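Local coordinates for phosphatidylinositol-specific phospholipase C (Listeria monocytogenes, PDB 2PLC), which belongs to the phosphatidylinositol-specific phospholipase C family and has the fold of a TIM-barrel-type enzyme, at residues L10-N15 against D147-I152; Q52-G57 against T90-K95. All coordinates share one frame; numbering follows the deposited sequence.

Contact 2 joins two helices that, consistent with the TIM-barrel-type fold of the family, pack against strand 101-107, while contact 1 ties two loops together farther from the middle of the chain; their centres lie about 16 Å apart. Along the sequence the order is 10-15, 52-57, 90-95, 147-152, with both halves of contact 2 falling between the two halves of contact 1. L93 on helix 82-95 connects the sites: its CD1 comes within 3.7 Å of CG1 of I152, the residue that opens strand 152-157, and also packs on G150 and K151. Helix 82-95 thus abuts the 147-152 half of contact 1, R149 in turn holds the 10-15 loop, and strands 101-107 and 152-157 are parallel neighbours.

Contact 1 of 2, residues L10-N15 against D147-I152; sequences LPDTTN and DVRGKI
R149 reaches over to the 10-15 loop and meets it with a single nitrogen, NH2, which carries both polar bonds of the contact. One goes to the backbone: NH2 donates to L10 O at 2.9 Å, and the bond is bent, with 137° at the hydrogen. The oxygen lies close to the guanidinium plane, whereas the nitrogen stands above the carbonyl plane of L10. The other is charged. NH2 donates to D12 OD1 at 3.1 Å, a straighter bond (158°), and this bond is the salt bridge of the contact; OD1 again sits near the plane at the guanidinium edge but is approached from above the carboxylate. Carboxylate and guanidinium planes are 58° apart, so the pair is not the coplanar, two-pronged kind, and NE remains 3.7 Å from OD1.

The R149 chain bends at chi2 and runs on extended, which brings the NH2 edge of the guanidinium to L10 O and D12 OD1. The type I turn P11-T14, closed by T14 N to P11 O, carries D12 at its second position. R149 in turn is the second residue of a type II turn from V148 to K151, with G150 third at positive phi.

Beyond the two segments, R149 NH1 donates to the carbonyls of M7 and K98, so the guanidinium gathers four acceptors and its rotation is probably well fixed. K98 belongs to the loop between helix 82-95 and strand 101-107; the 147-152 segment leads directly into strand 152-157, and the 10-15 loop precedes strand 20-24.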
ATOM      1  N   LEU A  10       9.287 -16.932   1.336  1.00 35.31           N
ATOM      2  CA  LEU A  10       9.443 -16.804  -0.108  1.00 33.68           C
ATOM      3  C   LEU A  10      10.925 -16.748  -0.457  1.00 36.96           C
ATOM      4  O   LEU A  10      11.752 -16.387   0.381  1.00 37.24           O
ATOM      5  CB  LEU A  10       8.734 -15.542  -0.618  1.00 32.93           C
ATOM      6  CG  LEU A  10       7.201 -15.499  -0.606  1.00 29.92           C
ATOM      7  CD1 LEU A  10       6.726 -14.117  -1.025  1.00 20.77           C
ATOM      8  CD2 LEU A  10       6.632 -16.565  -1.530  1.00 27.20           C
ATOM      9  N   PRO A  11      11.280 -17.115  -1.698  1.00 38.53           N
ATOM     10  CA  PRO A  11      12.673 -17.104  -2.153  1.00 35.16           C
ATOM     11  C   PRO A  11      13.256 -15.697  -2.225  1.00 36.35           C
ATOM     12  O   PRO A  11      12.576 -14.764  -2.651  1.00 32.04           O
ATOM     13  CB  PRO A  11      12.578 -17.714  -3.553  1.00 37.03           C
ATOM     14  CG  PRO A  11      11.354 -18.572  -3.485  1.00 39.82           C
ATOM     15  CD  PRO A  11      10.401 -17.697  -2.727  1.00 39.71           C
ATOM     16  N   ASP A  12      14.518 -15.558  -1.821  1.00 31.90           N
ATOM     17  CA  ASP A  12      15.220 -14.272  -1.861  1.00 31.86           C
ATOM     18  C   ASP A  12      15.346 -13.749  -3.288  1.00 34.09           C
ATOM     19  O   ASP A  12      15.466 -12.543  -3.514  1.00 37.53           O
ATOM     20  CB  ASP A  12      16.625 -14.410  -1.272  1.00 39.27           C
ATOM     21  CG  ASP A  12      16.642 -14.311   0.235  1.00 45.82           C
ATOM     22  OD1 ASP A  12      15.842 -15.002   0.898  1.00 53.54           O
ATOM     23  OD2 ASP A  12      17.466 -13.539   0.762  1.00 54.74           O
ATOM     24  N   THR A  13      15.319 -14.671  -4.244  1.00 37.28           N
ATOM     25  CA  THR A  13      15.449 -14.343  -5.657  1.00 38.26           C
ATOM     26  C   THR A  13      14.155 -13.870  -6.319  1.00 39.05           C
ATOM     27  O   THR A  13      14.191 -13.333  -7.426  1.00 37.24           O
ATOM     28  CB  THR A  13      16.005 -15.549  -6.450  1.00 39.02           C
ATOM     29  OG1 THR A  13      15.124 -16.670  -6.297  1.00 34.51           O
ATOM     30  CG2 THR A  13      17.396 -15.932  -5.945  1.00 33.67           C
ATOM     31  N   THR A  14      13.018 -14.073  -5.651  1.00 34.24           N
ATOM     32  CA  THR A  14      11.728 -13.659  -6.200  1.00 29.52           C
ATOM     33  C   THR A  14      11.648 -12.145  -6.302  1.00 28.02           C
ATOM     34  O   THR A  14      12.044 -11.435  -5.380  1.00 29.98           O
ATOM     35  CB  THR A  14      10.550 -14.150  -5.338  1.00 33.08           C
ATOM     36  OG1 THR A  14      10.655 -15.566  -5.146  1.00 42.66           O
ATOM     37  CG2 THR A  14       9.223 -13.844  -6.028  1.00 25.20           C
ATOM     38  N   ASN A  15      11.167 -11.656  -7.442  1.00 30.04           N
ATOM     39  CA  ASN A  15      11.028 -10.219  -7.650  1.00 31.50           C
ATOM     40  C   ASN A  15       9.717  -9.738  -7.029  1.00 27.88           C
ATOM     41  O   ASN A  15       8.738 -10.480  -6.954  1.00 29.01           O
ATOM     42  CB  ASN A  15      11.067  -9.877  -9.138  1.00 28.15           C
ATOM     43  CG  ASN A  15      11.211  -8.388  -9.387  1.00 31.48           C
ATOM     44  OD1 ASN A  15      10.225  -7.677  -9.550  1.00 36.46           O
ATOM     45  ND2 ASN A  15      12.445  -7.910  -9.409  1.00 33.50           N
ATOM     46  N   ASP A 147      17.019  -7.773  -1.594  1.00 39.50           N
ATOM     47  CA  ASP A 147      17.344  -6.360  -1.379  1.00 37.36           C
ATOM     48  C   ASP A 147      16.426  -5.584  -0.429  1.00 36.60           C
ATOM     49  O   ASP A 147      16.820  -4.545   0.107  1.00 33.13           O
ATOM     50  CB  ASP A 147      17.391  -5.627  -2.725  1.00 44.00           C
ATOM     51  CG  ASP A 147      18.343  -6.276  -3.713  1.00 47.86           C
ATOM     52  OD1 ASP A 147      19.544  -6.403  -3.389  1.00 51.32           O
ATOM     53  OD2 ASP A 147      17.887  -6.661  -4.813  1.00 55.45           O
ATOM     54  N   VAL A 148      15.207  -6.081  -0.232  1.00 32.10           N
ATOM     55  CA  VAL A 148      14.234  -5.413   0.628  1.00 29.70           C
ATOM     56  C   VAL A 148      13.889  -6.150   1.924  1.00 29.17           C
ATOM     57  O   VAL A 148      12.872  -5.853   2.548  1.00 32.24           O
ATOM     58  CB  VAL A 148      12.917  -5.109  -0.143  1.00 22.62           C
ATOM     59  CG1 VAL A 148      13.151  -4.052  -1.210  1.00 22.40           C
ATOM     60  CG2 VAL A 148      12.365  -6.378  -0.776  1.00 29.36           C
ATOM     61  N   ARG A 149      14.720  -7.103   2.339  1.00 27.69           N
ATOM     62  CA  ARG A 149      14.445  -7.831   3.580  1.00 30.99           C
ATOM     63  C   ARG A 149      14.465  -6.873   4.780  1.00 36.10           C
ATOM     64  O   ARG A 149      15.436  -6.134   4.986  1.00 40.85           O
ATOM     65  CB  ARG A 149      15.458  -8.963   3.795  1.00 31.68           C
ATOM     66  CG  ARG A 149      15.328 -10.149   2.843  1.00 22.03           C
ATOM     67  CD  ARG A 149      13.987 -10.863   2.968  1.00 26.60           C
ATOM     68  NE  ARG A 149      13.965 -12.108   2.199  1.00 31.04           N
ATOM     69  CZ  ARG A 149      12.882 -12.851   1.975  1.00 33.63           C
ATOM     70  NH1 ARG A 149      11.699 -12.490   2.453  1.00 37.77           N
ATOM     71  NH2 ARG A 149      12.979 -13.966   1.266  1.00 33.98           N
ATOM     72  N   GLY A 150      13.375  -6.872   5.546  1.00 33.35           N
ATOM     73  CA  GLY A 150      13.268  -6.011   6.711  1.00 28.26           C
ATOM     74  C   GLY A 150      13.306  -4.528   6.390  1.00 29.33           C
ATOM     75  O   GLY A 150      13.699  -3.720   7.236  1.00 27.48           O
ATOM     76  N   LYS A 151      12.887  -4.159   5.180  1.00 20.23           N
ATOM     77  CA  LYS A 151      12.899  -2.757   4.774  1.00 22.84           C
ATOM     78  C   LYS A 151      11.586  -2.234   4.214  1.00 24.17           C
ATOM     79  O   LYS A 151      10.662  -2.998   3.935  1.00 23.48           O
ATOM     80  CB  LYS A 151      14.038  -2.501   3.783  1.00 24.45           C
ATOM     81  CG  LYS A 151      15.395  -2.365   4.455  1.00 33.22           C
ATOM     82  CD  LYS A 151      16.525  -2.351   3.444  1.00 40.35           C
ATOM     83  CE  LYS A 151      17.834  -1.896   4.080  1.00 46.39           C
ATOM     84  NZ  LYS A 151      18.197  -2.706   5.276  1.00 46.74           N
ATOM     85  N   ILE A 152      11.518  -0.913   4.069  1.00 22.37           N
ATOM     86  CA  ILE A 152      10.345  -0.232   3.548  1.00 20.63           C
ATOM     87  C   ILE A 152      10.639   0.270   2.142  1.00 21.13           C
ATOM     88  O   ILE A 152      11.676   0.879   1.904  1.00 23.28           O
ATOM     89  CB  ILE A 152       9.975   1.008   4.419  1.00 17.23           C
ATOM     90  CG1 ILE A 152       9.583   0.574   5.829  1.00 27.21           C
ATOM     91  CG2 ILE A 152       8.833   1.803   3.785  1.00 14.65           C
ATOM     92  CD1 ILE A 152       9.345   1.732   6.780  1.00 26.95           C
TER

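Contact 2 of 2, residues Q52-G57 against T90-K95; sequences QQLEAG and TQFLKK
The side chain of L54 leaves the backbone toward F92, and the meeting begins at the first carbon. CB of L54 hangs over the middle of the phenyl face, 3.8 Å from the ring centroid and just 9° off the ring normal, a clear CH-pi contact. CG follows with chi1 at -63°, opposite the carbonyl carbon, which sends the branch along the ring toward its root. There CD1 touches CG of F92 at 3.8 Å and lies equally near F92 CB. The chain thus covers the ring from its centre to its attachment, while the far end of the ring, CZ, approaches the backbone carbonyl L54 O at 3.8 Å. F92 offers this face because its CG lies anti to the backbone N (chi1 177°), carrying the ring across to helix 50-55.

Consistent with the TIM-barrel-type fold of the family, both helices pack against strand 101-107, where L54 and F92 each also touch I101. After helix 50-55, G57 has positive phi, and two bonds back into the last helical turn make a Schellman motif. G57 N bonds to L54 O, and that same oxygen also accepts from NH1 of R59.

Beside the apolar pair the contact turns polar. E55 runs extended beyond CG, and its OE2 faces K95 NZ at 3.4 Å in a salt bridge whose hydrogen bond is weak. The lysine crosses the glutamate at about a right angle, after bending along its length, and its NZ has its stronger partner in the hydroxyl of Y51.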
ATOM      1  N   GLN A  52      -2.478  -4.138  13.590  1.00 22.69           N
ATOM      2  CA  GLN A  52      -3.286  -5.330  13.364  1.00 24.59           C
ATOM      3  C   GLN A  52      -3.248  -5.740  11.897  1.00 24.62           C
ATOM      4  O   GLN A  52      -3.247  -6.930  11.581  1.00 31.25           O
ATOM      5  CB  GLN A  52      -4.731  -5.090  13.785  1.00 29.78           C
ATOM      6  CG  GLN A  52      -4.898  -4.741  15.237  1.00 38.33           C
ATOM      7  CD  GLN A  52      -6.348  -4.683  15.638  1.00 40.73           C
ATOM      8  OE1 GLN A  52      -6.764  -5.350  16.582  1.00 52.26           O
ATOM      9  NE2 GLN A  52      -7.137  -3.896  14.911  1.00 35.78           N
ATOM     10  N   GLN A  53      -3.241  -4.746  11.011  1.00 20.95           N
ATOM     11  CA  GLN A  53      -3.205  -4.982   9.570  1.00 21.44           C
ATOM     12  C   GLN A  53      -1.909  -5.679   9.163  1.00 18.67           C
ATOM     13  O   GLN A  53      -1.922  -6.608   8.354  1.00 20.80           O
ATOM     14  CB  GLN A  53      -3.331  -3.663   8.814  1.00 15.04           C
ATOM     15  CG  GLN A  53      -4.678  -2.977   8.957  1.00 11.37           C
ATOM     16  CD  GLN A  53      -4.719  -1.649   8.230  1.00 18.59           C
ATOM     17  OE1 GLN A  53      -4.124  -1.500   7.161  1.00 21.26           O
ATOM     18  NE2 GLN A  53      -5.410  -0.670   8.810  1.00 13.00           N
ATOM     19  N   LEU A  54      -0.798  -5.242   9.746  1.00 14.42           N
ATOM     20  CA  LEU A  54       0.499  -5.841   9.447  1.00 17.77           C
ATOM     21  C   LEU A  54       0.516  -7.299   9.895  1.00 12.57           C
ATOM     22  O   LEU A  54       0.923  -8.175   9.138  1.00 23.77           O
ATOM     23  CB  LEU A  54       1.627  -5.048  10.111  1.00 15.75           C
ATOM     24  CG  LEU A  54       1.800  -3.601   9.629  1.00 20.30           C
ATOM     25  CD1 LEU A  54       2.979  -2.947  10.338  1.00 15.81           C
ATOM     26  CD2 LEU A  54       2.001  -3.571   8.123  1.00 14.23           C
ATOM     27  N   GLU A  55       0.044  -7.562  11.109  1.00 19.81           N
ATOM     28  CA  GLU A  55      -0.006  -8.931  11.620  1.00 22.91           C
ATOM     29  C   GLU A  55      -0.984  -9.802  10.829  1.00 21.15           C
ATOM     30  O   GLU A  55      -0.862 -11.025  10.824  1.00 23.85           O
ATOM     31  CB  GLU A  55      -0.388  -8.957  13.101  1.00 26.80           C
ATOM     32  CG  GLU A  55       0.677  -8.423  14.037  1.00 36.77           C
ATOM     33  CD  GLU A  55       0.612  -9.062  15.420  1.00 44.73           C
ATOM     34  OE1 GLU A  55      -0.512  -9.294  15.932  1.00 47.29           O
ATOM     35  OE2 GLU A  55       1.694  -9.339  15.990  1.00 38.58           O
ATOM     36  N   ALA A  56      -1.958  -9.166  10.177  1.00 22.17           N
ATOM     37  CA  ALA A  56      -2.946  -9.876   9.370  1.00 14.12           C
ATOM     38  C   ALA A  56      -2.404 -10.219   7.978  1.00 18.12           C
ATOM     39  O   ALA A  56      -3.046 -10.945   7.215  1.00 17.97           O
ATOM     40  CB  ALA A  56      -4.221  -9.052   9.253  1.00 13.77           C
ATOM     41  N   GLY A  57      -1.243  -9.671   7.631  1.00 16.61           N
ATOM     42  CA  GLY A  57      -0.667  -9.965   6.332  1.00 11.15           C
ATOM     43  C   GLY A  57      -0.576  -8.811   5.354  1.00 13.21           C
ATOM     44  O   GLY A  57       0.003  -8.969   4.285  1.00 14.29           O
ATOM     45  N   THR A  90       8.431   0.186  11.896  1.00 22.93           N
ATOM     46  CA  THR A  90       9.779  -0.177  12.298  1.00 25.51           C
ATOM     47  C   THR A  90       9.815  -1.273  13.363  1.00 26.79           C
ATOM     48  O   THR A  90      10.626  -2.192  13.276  1.00 33.14           O
ATOM     49  CB  THR A  90      10.521   1.075  12.754  1.00 21.30           C
ATOM     50  OG1 THR A  90      10.808   1.873  11.604  1.00 33.05           O
ATOM     51  CG2 THR A  90      11.800   0.727  13.449  1.00 41.10           C
ATOM     52  N   GLN A  91       8.929  -1.193  14.352  1.00 26.24           N
ATOM     53  CA  GLN A  91       8.874  -2.208  15.399  1.00 27.36           C
ATOM     54  C   GLN A  91       8.451  -3.551  14.818  1.00 28.79           C
ATOM     55  O   GLN A  91       8.919  -4.602  15.259  1.00 35.77           O
ATOM     56  CB  GLN A  91       7.914  -1.792  16.516  1.00 35.65           C
ATOM     57  CG  GLN A  91       8.484  -0.740  17.458  1.00 57.09           C
ATOM     58  CD  GLN A  91       9.781  -1.185  18.121  1.00 66.86           C
ATOM     59  OE1 GLN A  91       9.788  -2.096  18.952  1.00 74.85           O
ATOM     60  NE2 GLN A  91      10.887  -0.546  17.751  1.00 68.46           N
ATOM     61  N   PHE A  92       7.568  -3.512  13.821  1.00 27.15           N
ATOM     62  CA  PHE A  92       7.089  -4.726  13.175  1.00 21.45           C
ATOM     63  C   PHE A  92       8.211  -5.377  12.375  1.00 19.55           C
ATOM     64  O   PHE A  92       8.395  -6.593  12.425  1.00 24.23           O
ATOM     65  CB  PHE A  92       5.915  -4.418  12.247  1.00 19.99           C
ATOM     66  CG  PHE A  92       5.417  -5.615  11.494  1.00 21.74           C
ATOM     67  CD1 PHE A  92       4.598  -6.546  12.115  1.00 18.18           C
ATOM     68  CD2 PHE A  92       5.797  -5.833  10.174  1.00 23.21           C
ATOM     69  CE1 PHE A  92       4.165  -7.679  11.438  1.00 19.42           C
ATOM     70  CE2 PHE A  92       5.370  -6.966   9.484  1.00 17.38           C
ATOM     71  CZ  PHE A  92       4.553  -7.890  10.120  1.00 18.28           C
ATOM     72  N   LEU A  93       8.933  -4.562  11.611  1.00 23.10           N
ATOM     73  CA  LEU A  93      10.045  -5.048  10.797  1.00 24.09           C
ATOM     74  C   LEU A  93      11.215  -5.543  11.637  1.00 29.78           C
ATOM     75  O   LEU A  93      12.048  -6.316  11.158  1.00 33.30           O
ATOM     76  CB  LEU A  93      10.523  -3.954   9.849  1.00 19.40           C
ATOM     77  CG  LEU A  93       9.552  -3.627   8.723  1.00 17.47           C
ATOM     78  CD1 LEU A  93      10.057  -2.443   7.932  1.00 14.74           C
ATOM     79  CD2 LEU A  93       9.379  -4.852   7.840  1.00 16.84           C
ATOM     80  N   LYS A  94      11.281  -5.075  12.881  1.00 31.53           N
ATOM     81  CA  LYS A  94      12.335  -5.460  13.811  1.00 29.05           C
ATOM     82  C   LYS A  94      12.014  -6.843  14.372  1.00 33.07           C
ATOM     83  O   LYS A  94      12.898  -7.682  14.539  1.00 38.48           O
ATOM     84  CB  LYS A  94      12.422  -4.437  14.948  1.00 36.61           C
ATOM     85  CG  LYS A  94      13.551  -4.676  15.939  1.00 52.90           C
ATOM     86  CD  LYS A  94      13.531  -3.670  17.090  1.00 61.77           C
ATOM     87  CE  LYS A  94      13.797  -2.245  16.612  1.00 71.02           C
ATOM     88  NZ  LYS A  94      13.882  -1.273  17.746  1.00 70.84           N
ATOM     89  N   LYS A  95      10.730  -7.074  14.621  1.00 33.10           N
ATOM     90  CA  LYS A  95      10.240  -8.332  15.173  1.00 31.82           C
ATOM     91  C   LYS A  95      10.177  -9.432  14.099  1.00 33.18           C
ATOM     92  O   LYS A  95      10.427 -10.605  14.381  1.00 40.41           O
ATOM     93  CB  LYS A  95       8.854  -8.100  15.778  1.00 40.09           C
ATOM     94  CG  LYS A  95       8.504  -8.994  16.959  1.00 55.80           C
ATOM     95  CD  LYS A  95       7.052  -9.450  16.880  1.00 63.36           C
ATOM     96  CE  LYS A  95       6.114  -8.282  16.625  1.00 66.48           C
ATOM     97  NZ  LYS A  95       4.996  -8.690  15.727  1.00 64.71           N
TER